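TetR family transcriptional regulator (Streptomyces coelicolor, PDB 6SRN) probably binds promoter DNA as a dimeric repressor of antibiotic production genes and responds to a furan-type bacterial hormone held in its ligand-binding domain. Local coordinates at residues Glu107-Arg118 against Arg194-Arg205. Residues are numbered along the deposited sequence; the frame is centred on the assembly and turned at random.
With LUB (4-(Hydroxymethyl)-2-propylfuran-3-carboxylic acid), chain B.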
ATOM      1  N   GLU A 107     -19.377  -3.472  -3.432  1.00  9.73           N
ATOM      2  CA  GLU A 107     -19.367  -2.622  -2.268  1.00 10.42           C
ATOM      3  C   GLU A 107     -19.371  -3.423  -0.968  1.00  9.17           C
ATOM      4  O   GLU A 107     -18.580  -3.125  -0.050  1.00  8.37           O
ATOM      5  CB  GLU A 107     -20.568  -1.703  -2.243  1.00 12.02           C
ATOM      6  CG  GLU A 107     -20.551  -0.553  -3.185  1.00 15.46           C
ATOM      7  CD  GLU A 107     -21.787   0.261  -2.856  1.00 18.62           C
ATOM      8  OE1 GLU A 107     -21.793   0.943  -1.768  1.00 24.55           O
ATOM      9  OE2 GLU A 107     -22.756   0.095  -3.596  1.00 22.48           O
ATOM     10  N   GLU A 108     -20.263  -4.416  -0.872  1.00  8.60           N
ATOM     11  CA  GLU A 108     -20.407  -5.146   0.376  1.00  8.72           C
ATOM     12  C   GLU A 108     -19.179  -6.042   0.616  1.00  8.41           C
ATOM     13  O   GLU A 108     -18.761  -6.242   1.775  1.00  8.31           O
ATOM     14  CB  GLU A 108     -21.697  -5.950   0.419  1.00  9.20           C
ATOM     15  CG  GLU A 108     -21.905  -6.729   1.702  1.00 10.15           C
ATOM     16  CD  GLU A 108     -21.894  -5.946   3.008  1.00 11.46           C
ATOM     17  OE1 GLU A 108     -22.015  -4.698   3.001  1.00 12.80           O
ATOM     18  OE2 GLU A 108     -21.778  -6.632   4.052  1.00 14.62           O
ATOM     19  N   MET A 109     -18.600  -6.597  -0.440  1.00  7.60           N
ATOM     20  CA  MET A 109     -17.353  -7.355  -0.258  1.00  8.14           C
ATOM     21  C   MET A 109     -16.261  -6.512   0.367  1.00  7.35           C
ATOM     22  O   MET A 109     -15.545  -6.951   1.276  1.00  7.60           O
ATOM     23  CB  MET A 109     -16.885  -7.913  -1.598  1.00  8.21           C
ATOM     24  CG  MET A 109     -17.759  -9.061  -2.062  1.00  8.97           C
ATOM     25  SD  MET A 109     -17.486 -10.552  -1.138  1.00  9.93           S
ATOM     26  CE  MET A 109     -15.866 -11.023  -1.744  1.00 10.25           C
ATOM     27  N   LEU A 110     -16.109  -5.282  -0.119  1.00  7.57           N
ATOM     28  CA  LEU A 110     -15.043  -4.411   0.388  1.00  7.36           C
ATOM     29  C   LEU A 110     -15.381  -3.907   1.818  1.00  7.45           C
ATOM     30  O   LEU A 110     -14.499  -3.762   2.662  1.00  6.90           O
ATOM     31  CB  LEU A 110     -14.719  -3.262  -0.594  1.00  7.66           C
ATOM     32  CG  LEU A 110     -14.137  -3.784  -1.919  1.00  7.67           C
ATOM     33  CD1 LEU A 110     -14.106  -2.622  -2.912  1.00  8.58           C
ATOM     34  CD2 LEU A 110     -12.731  -4.358  -1.739  1.00  8.49           C
ATOM     35  N   HIS A 111     -16.645  -3.676   2.099  1.00  7.17           N
ATOM     36  CA  HIS A 111     -17.088  -3.405   3.479  1.00  7.84           C
ATOM     37  C   HIS A 111     -16.668  -4.538   4.394  1.00  7.79           C
ATOM     38  O   HIS A 111     -16.062  -4.316   5.452  1.00  7.17           O
ATOM     39  CB  HIS A 111     -18.619  -3.284   3.434  1.00  9.09           C
ATOM     40  CG  HIS A 111     -19.277  -3.002   4.739  1.00 10.13           C
ATOM     41  ND1 HIS A 111     -20.630  -3.235   4.922  1.00 13.60           N
ATOM     42  CD2 HIS A 111     -18.797  -2.631   5.942  1.00 11.82           C
ATOM     43  CE1 HIS A 111     -20.960  -2.905   6.173  1.00 13.37           C
ATOM     44  NE2 HIS A 111     -19.865  -2.515   6.807  1.00 11.69           N
ATOM     45  N   ARG A 112     -16.972  -5.769   4.002  1.00  7.94           N
ATOM     46  CA  ARG A 112     -16.619  -6.904   4.806  1.00  8.43           C
ATOM     47  C   ARG A 112     -15.087  -7.066   4.938  1.00  7.72           C
ATOM     48  O   ARG A 112     -14.584  -7.417   6.002  1.00  7.79           O
ATOM     49  CB  ARG A 112     -17.265  -8.168   4.208  1.00 10.00           C
ATOM     50  CG  ARG A 112     -18.741  -8.255   4.488  1.00 11.62           C
ATOM     51  CD  ARG A 112     -19.357  -9.548   4.015  1.00 14.79           C
ATOM     52  NE  ARG A 112     -20.813  -9.425   4.072  1.00 17.35           N
ATOM     53  CZ  ARG A 112     -21.669 -10.429   3.979  1.00 21.50           C
ATOM     54  NH1 ARG A 112     -21.239 -11.671   3.816  1.00 22.93           N
ATOM     55  NH2 ARG A 112     -22.981 -10.166   4.050  1.00 24.63           N
ATOM     56  N   ALA A 113     -14.347  -6.809   3.859  1.00  7.37           N
ATOM     57  CA  ALA A 113     -12.886  -6.852   3.947  1.00  7.32           C
ATOM     58  C   ALA A 113     -12.388  -5.856   4.935  1.00  7.32           C
ATOM     59  O   ALA A 113     -11.426  -6.160   5.665  1.00  7.10           O
ATOM     60  CB  ALA A 113     -12.278  -6.577   2.597  1.00  7.76           C
ATOM     61  N   ALA A 114     -12.925  -4.633   4.946  1.00  7.08           N
ATOM     62  CA  ALA A 114     -12.441  -3.620   5.884  1.00  7.46           C
ATOM     63  C   ALA A 114     -12.644  -4.019   7.339  1.00  7.70           C
ATOM     64  O   ALA A 114     -11.719  -3.901   8.172  1.00  8.12           O
ATOM     65  CB  ALA A 114     -13.115  -2.284   5.590  1.00  7.82           C
ATOM     66  N   GLN A 115     -13.827  -4.570   7.655  1.00  8.30           N
ATOM     67  CA  GLN A 115     -14.117  -5.057   9.000  1.00  8.40           C
ATOM     68  C   GLN A 115     -13.190  -6.213   9.343  1.00  7.76           C
ATOM     69  O   GLN A 115     -12.757  -6.380  10.473  1.00  7.74           O
ATOM     70  CB  GLN A 115     -15.559  -5.618   9.061  1.00 10.24           C
ATOM     71  CG  GLN A 115     -16.621  -4.591   8.952  1.00 12.62           C
ATOM     72  CD  GLN A 115     -17.999  -5.248   8.906  1.00 11.45           C
ATOM     73  OE1 GLN A 115     -18.284  -6.056   8.032  1.00 16.46           O
ATOM     74  NE2 GLN A 115     -18.794  -5.029   9.920  1.00 15.50           N
ATOM     75  N   ALA A 116     -12.889  -7.052   8.341  1.00  6.94           N
ATOM     76  CA  ALA A 116     -12.091  -8.240   8.614  1.00  6.49           C
ATOM     77  C   ALA A 116     -10.617  -7.869   8.888  1.00  6.62           C
ATOM     78  O   ALA A 116      -9.970  -8.441   9.759  1.00  6.52           O
ATOM     79  CB  ALA A 116     -12.202  -9.222   7.479  1.00  7.01           C
ATOM     80  N   PHE A 117     -10.074  -6.936   8.095  1.00  6.71           N
ATOM     81  CA  PHE A 117      -8.746  -6.426   8.437  1.00  6.80           C
ATOM     82  C   PHE A 117      -8.747  -5.749   9.801  1.00  7.02           C
ATOM     83  O   PHE A 117      -7.761  -5.841  10.553  1.00  6.61           O
ATOM     84  CB  PHE A 117      -8.218  -5.472   7.354  1.00  7.03           C
ATOM     85  CG  PHE A 117      -7.706  -6.160   6.109  1.00  7.93           C
ATOM     86  CD1 PHE A 117      -6.566  -6.976   6.173  1.00  8.37           C
ATOM     87  CD2 PHE A 117      -8.305  -5.977   4.879  1.00  8.73           C
ATOM     88  CE1 PHE A 117      -6.088  -7.569   4.993  1.00  8.93           C
ATOM     89  CE2 PHE A 117      -7.829  -6.579   3.735  1.00  9.04           C
ATOM     90  CZ  PHE A 117      -6.712  -7.380   3.782  1.00  9.24           C
ATOM     91  N   ARG A 118      -9.832  -5.065  10.141  1.00  7.21           N
ATOM     92  CA  ARG A 118      -9.931  -4.430  11.446  1.00  7.41           C
ATOM     93  C   ARG A 118      -9.875  -5.421  12.619  1.00  7.11           C
ATOM     94  O   ARG A 118      -9.167  -5.155  13.611  1.00  7.43           O
ATOM     95  CB  ARG A 118     -11.204  -3.609  11.546  1.00  7.69           C
ATOM     96  CG  ARG A 118     -11.278  -2.666  12.751  1.00  8.30           C
ATOM     97  CD  ARG A 118     -12.661  -2.058  12.939  1.00  8.87           C
ATOM     98  NE  ARG A 118     -13.615  -3.155  13.150  1.00  8.67           N
ATOM     99  CZ  ARG A 118     -14.921  -3.140  12.882  1.00  9.39           C
ATOM    100  NH1 ARG A 118     -15.535  -2.058  12.449  1.00  9.68           N
ATOM    101  NH2 ARG A 118     -15.622  -4.237  13.018  1.00  9.16           N
ATOM    102  N   ARG A 194      -5.225   0.274  12.171  1.00  6.14           N
ATOM    103  CA  ARG A 194      -6.522   0.067  11.562  1.00  6.07           C
ATOM    104  C   ARG A 194      -7.721   0.516  12.394  1.00  6.15           C
ATOM    105  O   ARG A 194      -8.865   0.260  12.035  1.00  6.37           O
ATOM    106  CB  ARG A 194      -6.695  -1.385  11.080  1.00  6.21           C
ATOM    107  CG  ARG A 194      -5.734  -1.832   9.992  1.00  6.48           C
ATOM    108  CD  ARG A 194      -6.150  -3.122   9.356  1.00  6.57           C
ATOM    109  NE  ARG A 194      -5.173  -3.542   8.335  1.00  6.47           N
ATOM    110  CZ  ARG A 194      -4.135  -4.353   8.576  1.00  6.06           C
ATOM    111  NH1 ARG A 194      -3.903  -4.823   9.773  1.00  5.98           N
ATOM    112  NH2 ARG A 194      -3.297  -4.677   7.595  1.00  5.82           N
ATOM    113  N   ALA A 195      -7.487   1.314  13.421  1.00  6.31           N
ATOM    114  CA  ALA A 195      -8.578   1.720  14.317  1.00  6.76           C
ATOM    115  C   ALA A 195      -9.635   2.575  13.561  1.00  6.76           C
ATOM    116  O   ALA A 195     -10.819   2.514  13.851  1.00  7.23           O
ATOM    117  CB  ALA A 195      -8.027   2.503  15.480  1.00  7.17           C
ATOM    118  N   ASP A 196      -9.169   3.363  12.604  1.00  6.07           N
ATOM    119  CA  ASP A 196      -9.989   4.304  11.854  1.00  5.51           C
ATOM    120  C   ASP A 196     -10.329   3.765  10.454  1.00  5.45           C
ATOM    121  O   ASP A 196     -10.812   4.503   9.600  1.00  5.48           O
ATOM    122  CB  ASP A 196      -9.282   5.664  11.669  1.00  5.60           C
ATOM    123  CG  ASP A 196      -8.035   5.601  10.770  1.00  5.83           C
ATOM    124  OD1 ASP A 196      -7.415   4.509  10.688  1.00  7.05           O
ATOM    125  OD2 ASP A 196      -7.602   6.672  10.242  1.00  5.64           O
ATOM    126  N   ILE A 197     -10.150   2.474  10.210  1.00  5.32           N
ATOM    127  CA  ILE A 197     -10.278   1.931   8.863  1.00  5.38           C
ATOM    128  C   ILE A 197     -11.653   2.169   8.259  1.00  5.50           C
ATOM    129  O   ILE A 197     -11.768   2.456   7.051  1.00  5.44           O
ATOM    130  CB  ILE A 197      -9.878   0.431   8.809  1.00  5.71           C
ATOM    131  CG1 ILE A 197      -9.785  -0.023   7.374  1.00  5.99           C
ATOM    132  CG2 ILE A 197     -10.804  -0.445   9.612  1.00  5.77           C
ATOM    133  CD1 ILE A 197      -9.201  -1.394   7.206  1.00  6.27           C
ATOM    134  N   MET A 198     -12.703   2.057   9.055  1.00  6.19           N
ATOM    135  CA  MET A 198     -14.038   2.180   8.456  1.00  6.65           C
ATOM    136  C   MET A 198     -14.320   3.596   7.924  1.00  6.80           C
ATOM    137  O   MET A 198     -14.924   3.741   6.838  1.00  7.27           O
ATOM    138  CB  MET A 198     -15.139   1.709   9.431  1.00  7.11           C
ATOM    139  CG  MET A 198     -14.958   0.271   9.917  1.00  7.05           C
ATOM    140  SD  MET A 198     -14.711  -1.000   8.670  1.00  8.57           S
ATOM    141  CE  MET A 198     -16.261  -1.045   7.818  1.00  8.85           C
ATOM    142  N   GLU A 199     -13.863   4.619   8.672  1.00  7.55           N
ATOM    143  CA  GLU A 199     -14.008   5.995   8.229  1.00  8.21           C
ATOM    144  C   GLU A 199     -13.158   6.277   7.014  1.00  7.37           C
ATOM    145  O   GLU A 199     -13.553   7.092   6.180  1.00  7.65           O
ATOM    146  CB  GLU A 199     -13.559   6.938   9.362  1.00  9.89           C
ATOM    147  CG  GLU A 199     -14.308   6.852  10.660  1.00 12.44           C
ATOM    148  CD  GLU A 199     -13.523   6.042  11.685  1.00 13.81           C
ATOM    149  OE1 GLU A 199     -13.539   4.851  11.472  1.00 11.15           O
ATOM    150  OE2 GLU A 199     -12.881   6.574  12.673  1.00 16.41           O
ATOM    151  N   ARG A 200     -11.938   5.746   7.005  1.00  6.26           N
ATOM    152  CA  ARG A 200     -11.029   5.989   5.879  1.00  6.09           C
ATOM    153  C   ARG A 200     -11.607   5.336   4.632  1.00  5.97           C
ATOM    154  O   ARG A 200     -11.525   5.887   3.528  1.00  6.36           O
ATOM    155  CB  ARG A 200      -9.630   5.464   6.215  1.00  5.85           C
ATOM    156  CG  ARG A 200      -8.958   6.088   7.434  1.00  5.94           C
ATOM    157  CD  ARG A 200      -8.543   7.543   7.245  1.00  6.22           C
ATOM    158  NE  ARG A 200      -9.659   8.469   7.275  1.00  6.55           N
ATOM    159  CZ  ARG A 200     -10.275   8.867   8.385  1.00  6.64           C
ATOM    160  NH1 ARG A 200      -9.873   8.465   9.606  1.00  6.87           N
ATOM    161  NH2 ARG A 200     -11.296   9.687   8.273  1.00  7.54           N
ATOM    162  N   TRP A 201     -12.139   4.124   4.763  1.00  6.09           N
ATOM    163  CA  TRP A 201     -12.786   3.457   3.619  1.00  6.57           C
ATOM    164  C   TRP A 201     -14.033   4.206   3.155  1.00  7.14           C
ATOM    165  O   TRP A 201     -14.181   4.412   1.992  1.00  7.78           O
ATOM    166  CB  TRP A 201     -13.068   1.988   3.923  1.00  7.08           C
ATOM    167  CG  TRP A 201     -13.710   1.283   2.766  1.00  7.23           C
ATOM    168  CD1 TRP A 201     -14.877   0.576   2.819  1.00  7.36           C
ATOM    169  CD2 TRP A 201     -13.286   1.287   1.381  1.00  7.83           C
ATOM    170  NE1 TRP A 201     -15.172   0.105   1.572  1.00  7.51           N
ATOM    171  CE2 TRP A 201     -14.238   0.528   0.667  1.00  7.55           C
ATOM    172  CE3 TRP A 201     -12.200   1.834   0.695  1.00  8.39           C
ATOM    173  CZ2 TRP A 201     -14.146   0.316  -0.715  1.00  8.15           C
ATOM    174  CZ3 TRP A 201     -12.115   1.658  -0.685  1.00  9.21           C
ATOM    175  CH2 TRP A 201     -13.081   0.874  -1.365  1.00  8.59           C
ATOM    176  N   GLN A 202     -14.855   4.663   4.086  1.00  7.32           N
ATOM    177  CA  GLN A 202     -16.055   5.402   3.690  1.00  8.93           C
ATOM    178  C   GLN A 202     -15.743   6.580   2.819  1.00  8.37           C
ATOM    179  O   GLN A 202     -16.373   6.782   1.790  1.00  8.22           O
ATOM    180  CB  GLN A 202     -16.837   5.848   4.905  1.00 10.67           C
ATOM    181  CG  GLN A 202     -18.104   6.663   4.594  1.00 13.72           C
ATOM    182  CD  GLN A 202     -18.930   6.065   3.445  1.00 19.05           C
ATOM    183  OE1 GLN A 202     -19.285   4.886   3.472  1.00 22.40           O
ATOM    184  NE2 GLN A 202     -19.272   6.900   2.432  1.00 21.86           N
ATOM    185  N   GLU A 203     -14.741   7.366   3.205  1.00  7.32           N
ATOM    186  CA  GLU A 203     -14.512   8.596   2.451  1.00  8.34           C
ATOM    187  C   GLU A 203     -13.917   8.313   1.072  1.00  8.14           C
ATOM    188  O   GLU A 203     -14.165   9.042   0.138  1.00  8.56           O
ATOM    189  CB  GLU A 203     -13.671   9.569   3.271  1.00  8.68           C
ATOM    190  CG  GLU A 203     -12.249   9.175   3.519  1.00  8.92           C
ATOM    191  CD  GLU A 203     -11.577   9.900   4.683  1.00  8.83           C
ATOM    192  OE1 GLU A 203     -12.196  10.645   5.529  1.00  8.88           O
ATOM    193  OE2 GLU A 203     -10.353   9.695   4.767  1.00  9.03           O
ATOM    194  N   LEU A 204     -13.104   7.284   0.953  1.00  8.23           N
ATOM    195  CA  LEU A 204     -12.514   6.925  -0.331  1.00  8.12           C
ATOM    196  C   LEU A 204     -13.552   6.182  -1.213  1.00  9.20           C
ATOM    197  O   LEU A 204     -13.644   6.485  -2.404  1.00  9.30           O
ATOM    198  CB  LEU A 204     -11.293   6.005  -0.081  1.00  8.31           C
ATOM    199  CG  LEU A 204     -10.690   5.306  -1.305  1.00  8.23           C
ATOM    200  CD1 LEU A 204     -10.230   6.308  -2.321  1.00  8.10           C
ATOM    201  CD2 LEU A 204      -9.533   4.399  -0.847  1.00  8.50           C
ATOM    202  N   ARG A 205     -14.273   5.230  -0.651  1.00  9.03           N
ATOM    203  CA  ARG A 205     -15.347   4.476  -1.330  1.00 10.95           C
ATOM    204  C   ARG A 205     -16.383   5.439  -1.900  1.00  9.30           C
ATOM    205  O   ARG A 205     -16.874   5.259  -3.044  1.00  8.26           O
ATOM    206  CB  ARG A 205     -15.942   3.586  -0.269  1.00 13.53           C
ATOM    207  CG  ARG A 205     -17.101   2.691  -0.478  1.00 18.45           C
ATOM    208  CD  ARG A 205     -17.492   2.430   0.971  1.00 20.17           C
ATOM    209  NE  ARG A 205     -18.755   3.042   1.287  1.00 20.31           N
ATOM    210  CZ  ARG A 205     -19.893   2.662   0.736  1.00 24.35           C
ATOM    211  NH1 ARG A 205     -19.913   1.684  -0.179  1.00 26.56           N
ATOM    212  NH2 ARG A 205     -21.011   3.244   1.094  1.00 25.79           N
TER
HETATM  213  C2  LUB B 301      -5.560  -6.422  -0.143  1.00 12.61           C
HETATM  214  C4  LUB B 301      -3.678  -7.252   0.740  1.00 12.42           C
HETATM  215  C5  LUB B 301      -4.157  -6.341   1.593  1.00 12.05           C
HETATM  216  C6  LUB B 301      -6.598  -5.891  -1.045  1.00 12.74           C
HETATM  217  O11 LUB B 301      -5.293  -8.224  -2.401  1.00 13.84           O
HETATM  218  C9  LUB B 301      -4.352  -8.157  -1.569  1.00 12.38           C
HETATM  219  O10 LUB B 301      -3.255  -8.803  -1.737  1.00 14.02           O
HETATM  220  C3  LUB B 301      -4.453  -7.303  -0.402  1.00 13.01           C
HETATM  221  C12 LUB B 301      -2.511  -8.141   1.141  1.00 13.42           C
HETATM  222  O13 LUB B 301      -1.505  -8.089   0.102  1.00 15.11           O
HETATM  223  O1  LUB B 301      -5.267  -5.700   1.018  1.00 11.63           O
HETATM  224  C7  LUB B 301      -7.956  -6.382  -0.526  1.00 13.67           C
HETATM  225  C8  LUB B 301      -9.099  -5.948  -1.410  1.00 14.37           C
HETATM  226  O   HOH W   1     -17.702  -0.644   0.566  1.00 16.00           O
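Met198 meets helix 102-119 as a knob in a hole formed by His111, Ala114, Gln115 and Arg118, a compact instance of how two antiparallel helices of an all-helical regulator interlock. Bent at both chi2 and chi3, its chain curls back so that SD rests 3.7 Å from Ala114 CB while CE reaches the edge of the His111 imidazole, 3.5 Å from CD2 and near the ring plane. The same imidazole is fixed in rotation by its ND1, which donates to Glu108 OE1. Arg118 closes the hole at about a right angle to the methionine, its NH1 lying 3.5 Å from Met198 CG.

One turn on, Trp201 swings CG anti to its backbone N (chi1 -179°) and lays the benzo part of its indole against Leu110, with CZ2 3.6 Å from Leu110 CB. Arg205 CB sits over the centre of one indole face, and Phe181 of helix 170-192 packs edge-to-face with the ring. The indole NE1 of Trp201 donates to a water at 2.8 Å, which in turn donates to Glu107 O. Beyond it, Arg205 NH1 donates to the anti lone pair of Glu107 OE1 at 2.6 Å, the carboxylate and guanidinium planes only 17° apart; Gln202 OE1 accepts a hydrogen bond from Arg205 NE, which steadies the guanidinium.

At the other end Arg194 passes beside Phe117, with CD 3.7 Å from Phe117 CB, and its NH2 is hydrogen-bonded to Gln185 OE1. Since Phe117 and Leu110 also line the hormone pocket, Trp201 backs it through Leu110, and Arg194 and Ile197 through Phe117, while the salt bridge and water tie helix 197-212 to helix 102-119 at the Glu107 end, where neighbouring charge would probably favour an ionised Glu107.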